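Local atomic coordinates of hemolysin BL lytic component L1 (Bacillus cereus, PDB entry 7NMQ), a protein that probably acts as one component of the multi-part haemolysin BL enterotoxin, an alpha-helical pore-forming toxin that lyses host cells. Residues Y95-L98 with V99-V102; F333-I336 with P337-L340; A164-A167 with G168-A171. All coordinates share one frame; numbering follows the deposited sequence.

Contact 1: residues Y95-L98 with V99-V102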
# COMPACT_ATOMS: atom_id res chain seq x y z
N TYR A 95 31.73 5.00 5.34
CA TYR A 95 31.85 6.13 6.28
C TYR A 95 33.28 6.27 6.76
O TYR A 95 33.85 7.39 6.74
CB TYR A 95 30.90 5.92 7.47
CG TYR A 95 31.02 6.99 8.53
CD1 TYR A 95 30.44 8.24 8.37
CD2 TYR A 95 31.80 6.79 9.65
CE1 TYR A 95 30.53 9.20 9.37
CE2 TYR A 95 31.89 7.74 10.65
CZ TYR A 95 31.29 8.97 10.51
OH TYR A 95 31.45 9.89 11.51
N ASP A 96 33.88 5.21 7.27
CA ASP A 96 35.25 5.38 7.85
C ASP A 96 36.27 5.88 6.79
O ASP A 96 37.15 6.70 7.14
CB ASP A 96 35.75 4.11 8.50
CG ASP A 96 35.13 3.79 9.84
OD1 ASP A 96 34.51 4.71 10.45
OD2 ASP A 96 35.25 2.61 10.27
N THR A 97 36.18 5.40 5.56
CA THR A 97 37.05 5.83 4.45
C THR A 97 36.79 7.30 4.17
O THR A 97 37.76 8.07 3.92
CB THR A 97 36.88 5.00 3.18
OG1 THR A 97 37.15 3.65 3.53
CG2 THR A 97 37.76 5.45 2.04
N LEU A 98 35.53 7.72 4.08
CA LEU A 98 35.24 9.13 3.78
C LEU A 98 35.84 10.00 4.90
O LEU A 98 36.46 11.02 4.59
CB LEU A 98 33.74 9.37 3.65
CG LEU A 98 33.05 8.55 2.57
CD1 LEU A 98 31.53 8.67 2.63
CD2 LEU A 98 33.57 8.88 1.22
N VAL A 99 35.64 9.65 6.15
CA VAL A 99 36.23 10.44 7.27
C VAL A 99 37.77 10.45 7.14
O VAL A 99 38.37 11.52 7.36
CB VAL A 99 35.72 9.92 8.63
CG1 VAL A 99 36.49 10.55 9.79
CG2 VAL A 99 34.24 10.19 8.77
N GLU A 100 38.38 9.31 6.83
CA GLU A 100 39.85 9.13 6.68
C GLU A 100 40.34 10.08 5.57
O GLU A 100 41.35 10.75 5.75
CB GLU A 100 40.18 7.67 6.35
CG GLU A 100 41.64 7.40 6.05
CD GLU A 100 41.88 5.98 5.51
OE1 GLU A 100 40.87 5.21 5.30
OE2 GLU A 100 43.06 5.66 5.21
N THR A 101 39.66 10.11 4.44
CA THR A 101 40.11 10.94 3.32
C THR A 101 40.06 12.41 3.73
O THR A 101 40.91 13.18 3.26
CB THR A 101 39.33 10.71 2.03
OG1 THR A 101 37.96 11.06 2.24
CG2 THR A 101 39.49 9.29 1.53
N VAL A 102 39.12 12.82 4.56
CA VAL A 102 39.12 14.22 5.06
C VAL A 102 40.34 14.42 5.96
O VAL A 102 41.07 15.44 5.80
CB VAL A 102 37.81 14.57 5.77
CG1 VAL A 102 37.95 15.92 6.47
CG2 VAL A 102 36.67 14.53 4.77
O HOH W 1 39.35 3.49 6.09
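The CG2 methyl of V99 sits over one face of the Y95 ring, one helical turn after it. V99 CG2 lies 3.9 Å from the ring centroid, 19° off the normal, which makes a CH-pi contact. The methyl is displaced toward the hydroxyl end of the ring, and the nearest ring atom is Y95 CZ, 3.6 Å from V99 CG2. Y95 reaches this place because its CG is anti to the backbone N (chi1 176°), which carries the ring along the helix. The V99 N to Y95 O bond, 2.9 Å and almost straight, holds the two residues one turn apart.

L98 O accepts two bonds. One comes from V102 N at 3.2 Å and the other from the T101 hydroxyl, with T101 OG1 to L98 O 2.8 Å. Both donors come from the same face of the carbonyl plane. The T101 OG1 stands between its own N and carbonyl carbon (chi1 63°), which turns it back to the preceding turn and satisfies this buried hydroxyl.

On the outer side a water lies between E100 OE1 and T97 OG1. Its approach to OE1 is unusually short, hence doubtful in detail, and its bond to T97 OG1 is weak. E100 OE2 forms a salt bridge with K104, four residues on.

Further out, K344 makes a cation-pi contact with the Y95 ring. L98 and T101 pack on L110 of helix 107-154, and L98 also meets L340 of helix 330-357. The pattern is that of regular i to i+4 pairing in a long helix of an alpha-helical bundle, consistent with the ClyA/HblB-like family.

Contact 2: residues F333-I336 with P337-L340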
# COMPACT_ATOMS: atom_id res chain seq x y z
N PHE A 333 36.78 22.19 4.22
CA PHE A 333 37.00 20.74 3.93
C PHE A 333 36.99 19.94 5.23
O PHE A 333 36.39 18.88 5.33
CB PHE A 333 38.28 20.60 3.13
CG PHE A 333 38.56 19.20 2.68
CD1 PHE A 333 38.02 18.70 1.51
CD2 PHE A 333 39.45 18.41 3.38
CE1 PHE A 333 38.28 17.39 1.12
CE2 PHE A 333 39.71 17.11 2.99
CZ PHE A 333 39.14 16.61 1.85
N SER A 334 37.66 20.45 6.26
CA SER A 334 37.76 19.78 7.57
C SER A 334 36.40 19.64 8.25
O SER A 334 36.29 18.86 9.24
CB SER A 334 38.74 20.52 8.46
OG SER A 334 38.17 21.71 9.01
N LEU A 335 35.39 20.40 7.84
CA LEU A 335 34.03 20.34 8.47
C LEU A 335 33.14 19.31 7.80
O LEU A 335 32.06 19.01 8.35
CB LEU A 335 33.38 21.72 8.44
CG LEU A 335 34.18 22.81 9.15
CD1 LEU A 335 33.45 24.14 9.10
CD2 LEU A 335 34.50 22.42 10.61
N ILE A 336 33.54 18.75 6.68
CA ILE A 336 32.68 17.76 5.95
C ILE A 336 32.28 16.63 6.88
O ILE A 336 31.15 16.13 6.83
CB ILE A 336 33.39 17.26 4.68
CG1 ILE A 336 33.47 18.37 3.63
CG2 ILE A 336 32.72 16.03 4.11
CD1 ILE A 336 34.44 18.07 2.50
N PRO A 337 33.12 16.17 7.83
CA PRO A 337 32.69 15.06 8.69
C PRO A 337 31.42 15.38 9.50
O PRO A 337 30.79 14.45 9.93
CB PRO A 337 33.92 14.74 9.53
CG PRO A 337 35.05 15.15 8.64
CD PRO A 337 34.54 16.44 8.01
N ASP A 338 31.10 16.65 9.79
CA ASP A 338 29.82 16.97 10.47
C ASP A 338 28.64 16.44 9.63
O ASP A 338 27.71 15.84 10.18
CB ASP A 338 29.62 18.47 10.71
CG ASP A 338 30.57 19.11 11.70
OD1 ASP A 338 31.02 18.41 12.62
OD2 ASP A 338 30.83 20.34 11.54
N ASP A 339 28.70 16.64 8.32
CA ASP A 339 27.63 16.23 7.40
C ASP A 339 27.67 14.71 7.25
O ASP A 339 26.59 14.09 7.20
CB ASP A 339 27.80 16.97 6.08
CG ASP A 339 27.75 18.49 6.26
OD1 ASP A 339 26.88 18.96 7.04
OD2 ASP A 339 28.62 19.19 5.67
N LEU A 340 28.85 14.11 7.23
CA LEU A 340 28.94 12.64 7.16
C LEU A 340 28.32 12.02 8.41
O LEU A 340 27.65 11.00 8.27
CB LEU A 340 30.38 12.17 6.95
CG LEU A 340 31.05 12.68 5.68
CD1 LEU A 340 32.54 12.34 5.70
CD2 LEU A 340 30.41 12.12 4.43
O HOH W 2 30.20 20.51 7.04
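I336 and L340 meet because of their first torsions. In I336, chi1 -70° puts CG1 beside the backbone N and leaves CG2 anti to it, on the carbonyl side. In L340, CG is anti to the carbonyl carbon (chi1 -60°), which turns the side chain back along the helix. The methyls I336 CG2 and L340 CD1 then lie 4.0 Å apart, with the two side chains crossing at a slant. The L340 N to I336 O bond, 3.1 Å, spans the same turn.

P337 stands between them in sequence and interrupts the bonding. Its N has no hydrogen to give, and its CD comes 3.2 Å from S334 O. The helix is kinked here, with neither P337 N nor D338 N bonded to the turn before in the regular i to i+4 way. D338 N turns instead to L335 O at 2.9 Å, an i to i+3 bond whose donor lies 43° above the carbonyl plane. D339 N makes only a weak bond to I336 O.

A water joins the two sides of the kink. It donates to D339 OD2 at a rather short distance and more weakly to L335 O. The other carboxylate oxygen, D339 OD1, accepts a weak hydrogen bond from the backbone N of N2. At the start of the segment, S334 OG is bonded to H331 O.

Several parts of the bundle cover this kinked turn of helix 330-357. F333 and P337 pack on V102 of helix 45-103, while L340 lies on Y95. I336 reaches L110 of helix 107-154 and L321 of helix 275-325.

Contact 3: residues A164-A167 with G168-A171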
# COMPACT_ATOMS: atom_id res chain seq x y z
N ALA A 164 -30.07 -4.95 -12.27
CA ALA A 164 -31.41 -4.49 -12.68
C ALA A 164 -32.31 -5.69 -12.99
O ALA A 164 -33.52 -5.62 -12.75
CB ALA A 164 -31.28 -3.60 -13.89
N ILE A 165 -31.75 -6.78 -13.49
CA ILE A 165 -32.57 -7.99 -13.73
C ILE A 165 -33.03 -8.52 -12.37
O ILE A 165 -34.22 -8.81 -12.17
CB ILE A 165 -31.81 -9.04 -14.53
CG1 ILE A 165 -31.53 -8.51 -15.93
CG2 ILE A 165 -32.53 -10.37 -14.56
CD1 ILE A 165 -30.60 -9.35 -16.71
N LEU A 166 -32.13 -8.63 -11.42
CA LEU A 166 -32.53 -9.13 -10.10
C LEU A 166 -33.51 -8.16 -9.43
O LEU A 166 -34.49 -8.63 -8.79
CB LEU A 166 -31.28 -9.35 -9.27
CG LEU A 166 -30.31 -10.40 -9.79
CD1 LEU A 166 -29.06 -10.43 -8.92
CD2 LEU A 166 -30.96 -11.77 -9.85
N ALA A 167 -33.33 -6.85 -9.55
CA ALA A 167 -34.24 -5.85 -8.97
C ALA A 167 -35.61 -5.91 -9.66
O ALA A 167 -36.61 -5.58 -9.05
CB ALA A 167 -33.63 -4.47 -9.11
N GLY A 168 -35.64 -6.37 -10.91
CA GLY A 168 -36.92 -6.59 -11.59
C GLY A 168 -37.69 -7.72 -10.93
O GLY A 168 -38.92 -7.70 -10.90
N GLN A 169 -36.99 -8.67 -10.35
CA GLN A 169 -37.59 -9.82 -9.63
C GLN A 169 -37.93 -9.51 -8.17
O GLN A 169 -38.84 -10.17 -7.64
CB GLN A 169 -36.67 -11.03 -9.66
CG GLN A 169 -36.34 -11.49 -11.05
CD GLN A 169 -35.48 -12.72 -11.09
OE1 GLN A 169 -35.11 -13.29 -10.07
NE2 GLN A 169 -35.19 -13.16 -12.31
N GLN A 170 -37.17 -8.66 -7.48
CA GLN A 170 -37.32 -8.39 -6.02
C GLN A 170 -37.10 -6.90 -5.75
O GLN A 170 -35.96 -6.40 -5.98
CB GLN A 170 -36.34 -9.22 -5.19
CG GLN A 170 -36.62 -10.71 -5.26
CD GLN A 170 -35.94 -11.52 -4.18
OE1 GLN A 170 -35.39 -12.58 -4.44
NE2 GLN A 170 -36.02 -11.04 -2.95
N ALA A 171 -38.13 -6.22 -5.31
CA ALA A 171 -38.17 -4.75 -5.16
C ALA A 171 -37.26 -4.27 -4.04
O ALA A 171 -36.97 -3.09 -4.03
CB ALA A 171 -39.61 -4.33 -4.93
O HOH W 3 -39.18 -6.42 -8.39
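L166 O is gripped by two backbone donors at the end of a short helix. Q169 N approaches it at 2.9 Å from above the carbonyl plane, 65° out of it. Q170 N comes at 3.0 Å and lies in that plane. The first bond closes a tight i to i+3 turn and the second a normal i to i+4 turn. Just before it in the chain, G168 N bonds to A164 O at 2.9 Å and makes a weaker bond to I165 O. Q169 N adds a weak bond to I165 O, so the last turn mixes the two spacings.

This is the C-terminal end of helix 161-169, and Q170 is the first residue to leave helical angles. Its extended backbone (phi -141°, psi 114°) carries the chain out toward helix 173-200. There the A167 CA hydrogen points at Q170 O, with A167 CA to Q170 O 3.5 Å. A water donates to A167 O at 2.8 Å and more weakly to G168 O, which gives these carbonyls of the last turn a partner.

In Q169, CG is anti to the carbonyl carbon and lies beside the backbone N, which brings Q169 CG to 3.6 Å from I165 O. Q169 NE2 makes a weak hydrogen bond to D43 O. L166 packs on I173, on L44 and on V280 of helix 275-325, while A167 touches I173 and P174.

How the contacts relate
Contacts 1 and 2 are neighbours in space, with centres 10 Å apart, although they are far apart in sequence. They lie on helices 45-103 and 330-357 and pack against each other. V102 CG1 is 3.7 Å from P337 CG, and L98 CB is 3.8 Å from L340 CD1. Y95 CE1 also lies 3.6 Å from L340 O. Contact 3 lies on the opposite side of the chain's centre. Its centre is about 75 Å from that of contact 1 and about 74 Å from that of contact 2. A bound PEG, probably from the crystallisation liquor, lies about 5 Å from the L335 side chain in contact 2.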